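Local coordinates for hypothetical protein yigZ (Escherichia coli, PDB 1VI7) that is of uncertain function but belongs to the IMPACT family and may bind guanyl ribonucleotides and hydrolyse ribonucleoside triphosphates, at residues Leu139-Tyr148 and Tyr170-Pro181; Gly153-Cys161 and Lys191-Leu200. One frame throughout, in Å; residues are numbered along the deposited sequence.

Contact 1: residues Leu139-Tyr148 and Tyr170-Pro181; sequences LTEYTLQCEY and YQAFVLLRVALP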
loop_
_atom_site.group_PDB
_atom_site.type_symbol
_atom_site.label_atom_id
_atom_site.label_comp_id
_atom_site.label_asym_id
_atom_site.label_seq_id
_atom_site.Cartn_x
_atom_site.Cartn_y
_atom_site.Cartn_z
ATOM N N LEU A 139 6.116 -10.781 -3.664
ATOM C CA LEU A 139 7.314 -11.589 -3.776
ATOM C C LEU A 139 7.508 -12.447 -2.515
ATOM O O LEU A 139 7.360 -11.924 -1.406
ATOM C CB LEU A 139 8.512 -10.625 -3.774
ATOM C CG LEU A 139 9.144 -10.178 -5.065
ATOM C CD1 LEU A 139 8.330 -10.533 -6.293
ATOM C CD2 LEU A 139 9.442 -8.678 -5.030
ATOM N N THR A 140 8.072 -13.629 -2.680
ATOM C CA THR A 140 8.457 -14.432 -1.506
ATOM C C THR A 140 9.926 -14.172 -1.180
ATOM O O THR A 140 10.686 -13.768 -2.074
ATOM C CB THR A 140 8.209 -15.921 -1.744
ATOM O OG1 THR A 140 6.785 -16.130 -1.842
ATOM C CG2 THR A 140 8.748 -16.756 -0.594
ATOM N N GLU A 141 10.319 -14.236 0.085
ATOM C CA GLU A 141 11.704 -13.935 0.440
ATOM C C GLU A 141 12.443 -15.174 0.917
ATOM O O GLU A 141 11.945 -15.929 1.748
ATOM C CB GLU A 141 11.795 -12.887 1.527
ATOM C CG GLU A 141 11.202 -11.534 1.223
ATOM C CD GLU A 141 11.653 -10.478 2.230
ATOM O OE1 GLU A 141 11.806 -10.827 3.428
ATOM O OE2 GLU A 141 11.915 -9.330 1.808
ATOM N N TYR A 142 13.660 -15.351 0.419
ATOM C CA TYR A 142 14.508 -16.477 0.816
ATOM C C TYR A 142 15.924 -16.027 1.198
ATOM O O TYR A 142 16.303 -14.903 0.937
ATOM C CB TYR A 142 14.707 -17.419 -0.383
ATOM C CG TYR A 142 13.480 -17.973 -1.012
ATOM C CD1 TYR A 142 12.766 -17.270 -1.987
ATOM C CD2 TYR A 142 13.027 -19.234 -0.644
ATOM C CE1 TYR A 142 11.637 -17.809 -2.574
ATOM C CE2 TYR A 142 11.877 -19.773 -1.197
ATOM C CZ TYR A 142 11.205 -19.051 -2.159
ATOM O OH TYR A 142 10.066 -19.577 -2.719
ATOM N N THR A 143 16.742 -16.946 1.732
ATOM C CA THR A 143 18.135 -16.555 1.986
ATOM C C THR A 143 19.063 -17.479 1.165
ATOM O O THR A 143 18.622 -18.516 0.674
ATOM C CB THR A 143 18.630 -16.458 3.388
ATOM O OG1 THR A 143 18.635 -17.750 3.998
ATOM C CG2 THR A 143 17.885 -15.503 4.283
ATOM N N LEU A 144 20.268 -16.986 0.936
ATOM C CA LEU A 144 21.205 -17.685 0.050
ATOM C C LEU A 144 22.635 -17.291 0.346
ATOM O O LEU A 144 23.006 -16.130 0.288
ATOM C CB LEU A 144 20.824 -17.336 -1.404
ATOM C CG LEU A 144 21.743 -17.869 -2.492
ATOM C CD1 LEU A 144 21.666 -19.399 -2.535
ATOM C CD2 LEU A 144 21.458 -17.249 -3.852
ATOM N N GLN A 145 23.451 -18.267 0.696
ATOM C CA GLN A 145 24.893 -17.964 1.000
ATOM C C GLN A 145 25.725 -18.471 -0.192
ATOM O O GLN A 145 25.490 -19.567 -0.703
ATOM C CB GLN A 145 25.283 -18.448 2.338
ATOM C CG GLN A 145 26.652 -18.598 2.843
ATOM C CD GLN A 145 26.711 -19.227 4.247
ATOM O OE1 GLN A 145 26.314 -20.391 4.394
ATOM N NE2 GLN A 145 27.221 -18.487 5.236
ATOM N N CYS A 146 26.431 -17.508 -0.791
ATOM C CA CYS A 146 27.306 -17.692 -1.911
ATOM C C CYS A 146 28.691 -17.063 -1.772
ATOM O O CYS A 146 28.986 -16.210 -0.945
ATOM C CB CYS A 146 26.631 -17.081 -3.158
ATOM S SG CYS A 146 26.668 -15.301 -3.208
ATOM N N GLU A 147 29.499 -17.270 -2.809
ATOM C CA GLU A 147 30.859 -16.727 -2.825
ATOM C C GLU A 147 30.953 -15.447 -3.596
ATOM O O GLU A 147 30.175 -15.230 -4.543
ATOM C CB GLU A 147 31.786 -17.816 -3.424
ATOM C CG GLU A 147 31.705 -19.099 -2.616
ATOM C CD GLU A 147 33.011 -19.769 -2.346
ATOM O OE1 GLU A 147 33.985 -19.064 -1.995
ATOM O OE2 GLU A 147 33.083 -21.019 -2.486
ATOM N N TYR A 148 31.955 -14.602 -3.382
ATOM C CA TYR A 148 32.041 -13.348 -4.106
ATOM C C TYR A 148 32.124 -13.482 -5.618
ATOM O O TYR A 148 31.815 -12.518 -6.340
ATOM C CB TYR A 148 33.234 -12.509 -3.611
ATOM C CG TYR A 148 32.991 -11.910 -2.252
ATOM C CD1 TYR A 148 33.282 -12.643 -1.119
ATOM C CD2 TYR A 148 32.392 -10.669 -2.075
ATOM C CE1 TYR A 148 33.002 -12.169 0.132
ATOM C CE2 TYR A 148 32.154 -10.149 -0.816
ATOM C CZ TYR A 148 32.490 -10.894 0.290
ATOM O OH TYR A 148 32.225 -10.445 1.567
ATOM N N TYR A 170 28.356 -8.692 3.602
ATOM C CA TYR A 170 29.670 -9.111 3.125
ATOM C C TYR A 170 30.594 -9.522 4.251
ATOM O O TYR A 170 31.260 -8.726 4.872
ATOM C CB TYR A 170 30.279 -8.087 2.187
ATOM C CG TYR A 170 29.374 -7.715 1.027
ATOM C CD1 TYR A 170 29.019 -6.379 0.834
ATOM C CD2 TYR A 170 28.840 -8.663 0.174
ATOM C CE1 TYR A 170 28.156 -6.005 -0.188
ATOM C CE2 TYR A 170 27.982 -8.303 -0.841
ATOM C CZ TYR A 170 27.650 -6.978 -1.026
ATOM O OH TYR A 170 26.800 -6.678 -2.057
ATOM N N GLN A 171 30.636 -10.819 4.489
ATOM C CA GLN A 171 31.438 -11.489 5.490
ATOM C C GLN A 171 32.553 -12.297 4.806
ATOM O O GLN A 171 33.144 -11.919 3.774
ATOM C CB GLN A 171 30.541 -12.415 6.304
ATOM C CG GLN A 171 29.135 -12.025 6.627
ATOM C CD GLN A 171 28.097 -13.087 6.291
ATOM O OE1 GLN A 171 27.831 -14.018 7.059
ATOM N NE2 GLN A 171 27.546 -12.925 5.096
ATOM N N ALA A 172 32.851 -13.505 5.316
ATOM C CA ALA A 172 33.882 -14.325 4.636
ATOM C C ALA A 172 33.231 -14.810 3.327
ATOM O O ALA A 172 33.869 -15.116 2.341
ATOM C CB ALA A 172 34.336 -15.465 5.498
ATOM N N PHE A 173 31.917 -14.974 3.415
ATOM C CA PHE A 173 31.051 -15.345 2.326
ATOM C C PHE A 173 29.952 -14.288 2.179
ATOM O O PHE A 173 29.827 -13.421 3.054
ATOM C CB PHE A 173 30.333 -16.672 2.580
ATOM C CG PHE A 173 31.269 -17.828 2.681
ATOM C CD1 PHE A 173 31.178 -18.726 3.723
ATOM C CD2 PHE A 173 32.241 -18.013 1.700
ATOM C CE1 PHE A 173 32.049 -19.807 3.781
ATOM C CE2 PHE A 173 33.115 -19.078 1.765
ATOM C CZ PHE A 173 33.032 -19.965 2.819
ATOM N N VAL A 174 29.130 -14.462 1.150
ATOM C CA VAL A 174 28.086 -13.429 0.982
ATOM C C VAL A 174 26.788 -13.962 1.521
ATOM O O VAL A 174 26.513 -15.147 1.346
ATOM C CB VAL A 174 27.931 -12.978 -0.464
ATOM C CG1 VAL A 174 26.913 -11.825 -0.529
ATOM C CG2 VAL A 174 29.246 -12.546 -1.098
ATOM N N LEU A 175 26.121 -13.211 2.390
ATOM C CA LEU A 175 24.835 -13.657 2.859
ATOM C C LEU A 175 23.755 -12.702 2.303
ATOM O O LEU A 175 23.736 -11.534 2.586
ATOM C CB LEU A 175 24.625 -13.864 4.320
ATOM C CG LEU A 175 23.234 -14.537 4.577
ATOM C CD1 LEU A 175 23.411 -16.040 4.567
ATOM C CD2 LEU A 175 22.568 -13.964 5.800
ATOM N N LEU A 176 23.013 -13.303 1.399
ATOM C CA LEU A 176 21.979 -12.646 0.607
ATOM C C LEU A 176 20.585 -13.024 1.127
ATOM O O LEU A 176 20.275 -14.150 1.575
ATOM C CB LEU A 176 22.179 -13.105 -0.829
ATOM C CG LEU A 176 22.525 -12.276 -2.021
ATOM C CD1 LEU A 176 23.552 -11.186 -1.885
ATOM C CD2 LEU A 176 22.955 -13.192 -3.201
ATOM N N ARG A 177 19.703 -12.052 1.120
ATOM C CA ARG A 177 18.285 -12.184 1.458
ATOM C C ARG A 177 17.566 -11.867 0.131
ATOM O O ARG A 177 17.895 -10.787 -0.416
ATOM C CB ARG A 177 17.931 -11.110 2.477
ATOM C CG ARG A 177 16.460 -10.999 2.824
ATOM C CD ARG A 177 15.908 -12.326 3.236
ATOM N NE ARG A 177 14.872 -12.376 4.192
ATOM C CZ ARG A 177 14.517 -11.636 5.214
ATOM N NH1 ARG A 177 15.186 -10.533 5.530
ATOM N NH2 ARG A 177 13.460 -12.013 5.952
ATOM N N VAL A 178 17.141 -12.857 -0.648
ATOM C CA VAL A 178 16.529 -12.580 -1.944
ATOM C C VAL A 178 15.009 -12.716 -1.910
ATOM O O VAL A 178 14.483 -13.362 -1.019
ATOM C CB VAL A 178 17.038 -13.529 -3.044
ATOM C CG1 VAL A 178 18.426 -13.107 -3.486
ATOM C CG2 VAL A 178 17.006 -14.963 -2.518
ATOM N N ALA A 179 14.376 -12.083 -2.880
ATOM C CA ALA A 179 12.945 -12.079 -3.065
ATOM C C ALA A 179 12.589 -12.311 -4.540
ATOM O O ALA A 179 12.977 -11.532 -5.402
ATOM C CB ALA A 179 12.332 -10.758 -2.610
ATOM N N LEU A 180 11.728 -13.291 -4.772
ATOM C CA LEU A 180 11.257 -13.542 -6.130
ATOM C C LEU A 180 9.885 -14.205 -6.138
ATOM O O LEU A 180 9.517 -14.926 -5.207
ATOM C CB LEU A 180 12.272 -14.462 -6.830
ATOM C CG LEU A 180 12.406 -15.856 -6.173
ATOM C CD1 LEU A 180 12.770 -16.890 -7.211
ATOM C CD2 LEU A 180 13.443 -15.813 -5.073
ATOM N N PRO A 181 9.166 -14.031 -7.235
ATOM C CA PRO A 181 7.854 -14.640 -7.396
ATOM C C PRO A 181 7.895 -16.076 -6.917
ATOM O O PRO A 181 8.890 -16.758 -7.154
ATOM C CB PRO A 181 7.674 -14.580 -8.910
ATOM C CG PRO A 181 8.304 -13.259 -9.254
ATOM C CD PRO A 181 9.557 -13.245 -8.413
#

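Contact 2: residues Gly153-Cys161 and Lys191-Leu200; sequences GIEALLGQC and KLADFSRGSL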
loop_
_atom_site.group_PDB
_atom_site.type_symbol
_atom_site.label_atom_id
_atom_site.label_comp_id
_atom_site.label_asym_id
_atom_site.label_seq_id
_atom_site.Cartn_x
_atom_site.Cartn_y
_atom_site.Cartn_z
ATOM N N GLY A 153 26.952 -13.089 -11.249
ATOM C CA GLY A 153 26.222 -14.199 -11.810
ATOM C C GLY A 153 24.841 -14.344 -11.187
ATOM O O GLY A 153 23.865 -14.542 -11.927
ATOM N N ILE A 154 24.736 -14.360 -9.859
ATOM C CA ILE A 154 23.448 -14.534 -9.203
ATOM C C ILE A 154 22.525 -13.341 -9.378
ATOM O O ILE A 154 21.332 -13.489 -9.611
ATOM C CB ILE A 154 23.591 -14.853 -7.723
ATOM C CG1 ILE A 154 24.372 -16.159 -7.508
ATOM C CG2 ILE A 154 22.225 -14.936 -7.046
ATOM C CD1 ILE A 154 24.832 -16.286 -6.057
ATOM N N GLU A 155 23.041 -12.127 -9.290
ATOM C CA GLU A 155 22.187 -10.949 -9.496
ATOM C C GLU A 155 21.468 -11.133 -10.823
ATOM O O GLU A 155 20.243 -11.156 -10.905
ATOM C CB GLU A 155 23.027 -9.674 -9.500
ATOM C CG GLU A 155 23.603 -9.333 -8.134
ATOM C CD GLU A 155 24.570 -8.176 -8.136
ATOM O OE1 GLU A 155 25.032 -7.775 -7.033
ATOM O OE2 GLU A 155 24.885 -7.654 -9.227
ATOM N N ALA A 156 22.244 -11.404 -11.871
ATOM C CA ALA A 156 21.691 -11.632 -13.186
ATOM C C ALA A 156 20.644 -12.725 -13.208
ATOM O O ALA A 156 19.528 -12.470 -13.683
ATOM C CB ALA A 156 22.801 -11.889 -14.189
ATOM N N LEU A 157 20.899 -13.920 -12.695
ATOM C CA LEU A 157 19.887 -14.989 -12.724
ATOM C C LEU A 157 18.608 -14.518 -12.040
ATOM O O LEU A 157 17.497 -14.646 -12.544
ATOM C CB LEU A 157 20.460 -16.252 -12.119
ATOM C CG LEU A 157 21.075 -17.346 -12.961
ATOM C CD1 LEU A 157 21.875 -16.831 -14.153
ATOM C CD2 LEU A 157 21.996 -18.225 -12.104
ATOM N N LEU A 158 18.761 -13.878 -10.894
ATOM C CA LEU A 158 17.713 -13.320 -10.065
ATOM C C LEU A 158 16.777 -12.418 -10.871
ATOM O O LEU A 158 15.554 -12.556 -10.850
ATOM C CB LEU A 158 18.390 -12.501 -8.958
ATOM C CG LEU A 158 17.615 -12.304 -7.665
ATOM C CD1 LEU A 158 17.203 -13.646 -7.083
ATOM C CD2 LEU A 158 18.418 -11.487 -6.660
ATOM N N GLY A 159 17.387 -11.478 -11.594
ATOM C CA GLY A 159 16.702 -10.537 -12.427
ATOM C C GLY A 159 15.990 -11.178 -13.598
ATOM O O GLY A 159 14.955 -10.670 -14.067
ATOM N N GLN A 160 16.488 -12.315 -14.093
ATOM C CA GLN A 160 15.826 -13.018 -15.169
ATOM C C GLN A 160 14.555 -13.704 -14.669
ATOM O O GLN A 160 13.826 -14.259 -15.483
ATOM C CB GLN A 160 16.703 -14.095 -15.803
ATOM C CG GLN A 160 17.773 -13.548 -16.730
ATOM C CD GLN A 160 19.003 -14.432 -16.693
ATOM O OE1 GLN A 160 18.902 -15.635 -16.936
ATOM N NE2 GLN A 160 20.144 -13.837 -16.360
ATOM N N CYS A 161 14.453 -13.905 -13.369
ATOM C CA CYS A 161 13.280 -14.554 -12.802
ATOM C C CYS A 161 12.434 -13.548 -12.058
ATOM O O CYS A 161 11.709 -13.886 -11.130
ATOM C CB CYS A 161 13.667 -15.722 -11.894
ATOM S SG CYS A 161 14.522 -17.028 -12.775
ATOM N N LYS A 191 18.074 -23.086 -12.489
ATOM C CA LYS A 191 19.087 -22.213 -13.070
ATOM C C LYS A 191 20.281 -22.113 -12.110
ATOM O O LYS A 191 21.412 -22.178 -12.579
ATOM C CB LYS A 191 18.548 -20.828 -13.371
ATOM C CG LYS A 191 18.151 -20.604 -14.823
ATOM C CD LYS A 191 16.796 -19.912 -14.919
ATOM C CE LYS A 191 16.908 -18.424 -15.162
ATOM N NZ LYS A 191 17.346 -18.148 -16.568
ATOM N N LEU A 192 20.013 -21.938 -10.835
ATOM C CA LEU A 192 21.013 -21.749 -9.791
ATOM C C LEU A 192 21.926 -22.958 -9.676
ATOM O O LEU A 192 23.138 -22.851 -9.653
ATOM C CB LEU A 192 20.316 -21.511 -8.465
ATOM C CG LEU A 192 20.912 -20.646 -7.390
ATOM C CD1 LEU A 192 20.851 -19.168 -7.700
ATOM C CD2 LEU A 192 20.179 -20.905 -6.069
ATOM N N ALA A 193 21.303 -24.129 -9.595
ATOM C CA ALA A 193 22.059 -25.377 -9.494
ATOM C C ALA A 193 22.920 -25.572 -10.720
ATOM O O ALA A 193 24.109 -25.862 -10.607
ATOM C CB ALA A 193 21.108 -26.538 -9.233
ATOM N N ASP A 194 22.450 -25.282 -11.921
ATOM C CA ASP A 194 23.279 -25.514 -13.102
ATOM C C ASP A 194 24.450 -24.556 -13.139
ATOM O O ASP A 194 25.516 -24.970 -13.611
ATOM C CB ASP A 194 22.504 -25.522 -14.399
ATOM C CG ASP A 194 21.654 -26.766 -14.590
ATOM O OD1 ASP A 194 21.527 -27.594 -13.656
ATOM O OD2 ASP A 194 21.112 -26.961 -15.695
ATOM N N PHE A 195 24.333 -23.399 -12.548
ATOM C CA PHE A 195 25.288 -22.331 -12.461
ATOM C C PHE A 195 26.396 -22.624 -11.450
ATOM O O PHE A 195 27.508 -22.064 -11.502
ATOM C CB PHE A 195 24.570 -21.051 -11.995
ATOM C CG PHE A 195 25.436 -19.906 -11.583
ATOM C CD1 PHE A 195 26.132 -19.174 -12.548
ATOM C CD2 PHE A 195 25.609 -19.565 -10.254
ATOM C CE1 PHE A 195 26.938 -18.117 -12.200
ATOM C CE2 PHE A 195 26.398 -18.466 -9.906
ATOM C CZ PHE A 195 27.006 -17.709 -10.867
ATOM N N SER A 196 26.076 -23.512 -10.507
ATOM C CA SER A 196 27.037 -23.767 -9.447
ATOM C C SER A 196 27.245 -25.239 -9.217
ATOM O O SER A 196 27.710 -25.630 -8.148
ATOM C CB SER A 196 26.490 -23.098 -8.165
ATOM O OG SER A 196 25.388 -23.911 -7.725
ATOM N N ARG A 197 26.812 -26.070 -10.155
ATOM C CA ARG A 197 27.001 -27.514 -10.021
ATOM C C ARG A 197 26.434 -28.037 -8.724
ATOM O O ARG A 197 27.062 -28.803 -7.981
ATOM C CB ARG A 197 28.470 -27.818 -10.230
ATOM C CG ARG A 197 28.910 -27.880 -11.678
ATOM C CD ARG A 197 30.389 -27.964 -11.865
ATOM N NE ARG A 197 31.074 -26.836 -11.265
ATOM C CZ ARG A 197 32.343 -26.753 -10.906
ATOM N NH1 ARG A 197 32.882 -25.674 -10.368
ATOM N NH2 ARG A 197 33.116 -27.817 -11.106
ATOM N N GLY A 198 25.194 -27.624 -8.420
ATOM C CA GLY A 198 24.407 -27.991 -7.308
ATOM C C GLY A 198 24.930 -27.761 -5.927
ATOM O O GLY A 198 24.340 -28.288 -4.969
ATOM N N SER A 199 25.811 -26.759 -5.746
ATOM C CA SER A 199 26.416 -26.548 -4.433
ATOM C C SER A 199 25.871 -25.322 -3.723
ATOM O O SER A 199 26.297 -25.037 -2.580
ATOM C CB SER A 199 27.924 -26.356 -4.667
ATOM O OG SER A 199 28.086 -25.077 -5.258
ATOM N N LEU A 200 25.139 -24.500 -4.439
ATOM C CA LEU A 200 24.466 -23.332 -3.853
ATOM C C LEU A 200 23.162 -23.826 -3.212
ATOM O O LEU A 200 22.581 -24.788 -3.741
ATOM C CB LEU A 200 24.185 -22.362 -4.980
ATOM C CG LEU A 200 24.807 -20.974 -5.001
ATOM C CD1 LEU A 200 26.241 -20.942 -4.572
ATOM C CD2 LEU A 200 24.649 -20.380 -6.406
#

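Contact 1: residues Leu139-Tyr148 and Tyr170-Pro181
Thr140, Tyr142, Leu144 and Cys146 form the hydrogen-bonded pairs with Leu180, Val178, Leu176 and Val174, joining the two central antiparallel strands of a ferredoxin-like βαββαβ domain. On the face these eight residues share, the packing is tight and mostly apolar. Tyr142 lays CD1 against Leu180 CD2 (3.5 Å), the side chains crossing at about a right angle, and the small Cys146 fits SG against Val174 CB at 3.8 Å.

The face bearing Glu141, Thr143 and Arg177 is looser and more polar. Arg177, CG trans to its backbone N (chi1 173°) and chain bent at chi2 and chi3, reaches across to strand 140-146; its CD passes Thr143 CG2, and Glu141 OE1 lies over one face of the guanidinium, 3.2 Å from NH2. No N-H points at that oxygen, so the salt bridge rests on charge alone. The long arginine suits this partly exposed face, passing Thr143 to bring charge to Glu141. A leucine here would probably leave the Glu141 carboxylate without its opposite charge.

Toward the exposed 171-173 turn, Val174 CG2 sits over the centre of the Tyr148 ring (a CH-pi contact, 3.7 Å to the centroid), while Tyr148 OH donates to Gln171 O at 2.8 Å.

Contact 2: residues Gly153-Cys161 and Lys191-Leu200
Phe195 reaches from one helix to Gly153, Ile154 and Leu157 of another, and can be followed outward atom by atom. Its CB meets Leu157 CD2 at 3.8 Å, and CG lies almost as near the same methyl. Because CG is trans to the backbone N (chi1 168°), the ring is carried across toward the start of 153-160. CE2 comes to Ile154 CG1 at 3.9 Å, with the isoleucine chain at roughly a right angle to the phenylalanine. CE1 and CZ both lie against Gly153 CA, CZ at the tip being the nearer at 3.7 Å. Glycine suits that place, since a CB on it would point at the ring and run into CZ.

Leu157 bridges the apolar and polar ends of the contact, for its CG also passes Lys191 CB at 4.3 Å. The lysine's flexible aliphatic chain, bent at three torsions, then packs CE against Cys161 SG (3.7 Å) and delivers NZ to Gln160 OE1, a hydrogen bond of 3.0 Å with the donor tilted 21° from the carbonyl plane. Glu187, one turn earlier in the same helix, offers NZ only a long, weak ion pair, so the amide oxygen is its closer partner here.

The axes of 153-160 and 191-196 run nearly antiparallel, at 157°, and 10.9 Å apart, so long side chains do most of the bridging. The two helices lie side by side on one face of the ferredoxin-like sheet, where Ile154 and Leu192 both reach Leu144 of strand 140-146 and Leu158 packs on Ile165 of strand 164-170.

Contact 1 joins the two central strands of the sheet, and contact 2 pairs the helices that cover one of its faces, their centres 11 Å apart. The chain passes from strand 140-146 to helix 151-160 and from strand 174-180 to helix 185-196, so the segments of the two contacts alternate, as the βαββαβ order requires. The layers meet through apolar side chains: Cys146 CB lies 3.5 Å from Ile154 CD1, Leu144 CD2 4.0 Å from Ile154 CG2, and Val178 CG1 touches Leu158 CD2 at 3.6 Å. At the far end of the strand pair, Pro181 CD packs on Cys161 O at 3.5 Å. No ligand or active site can be assigned to this domain from these contacts.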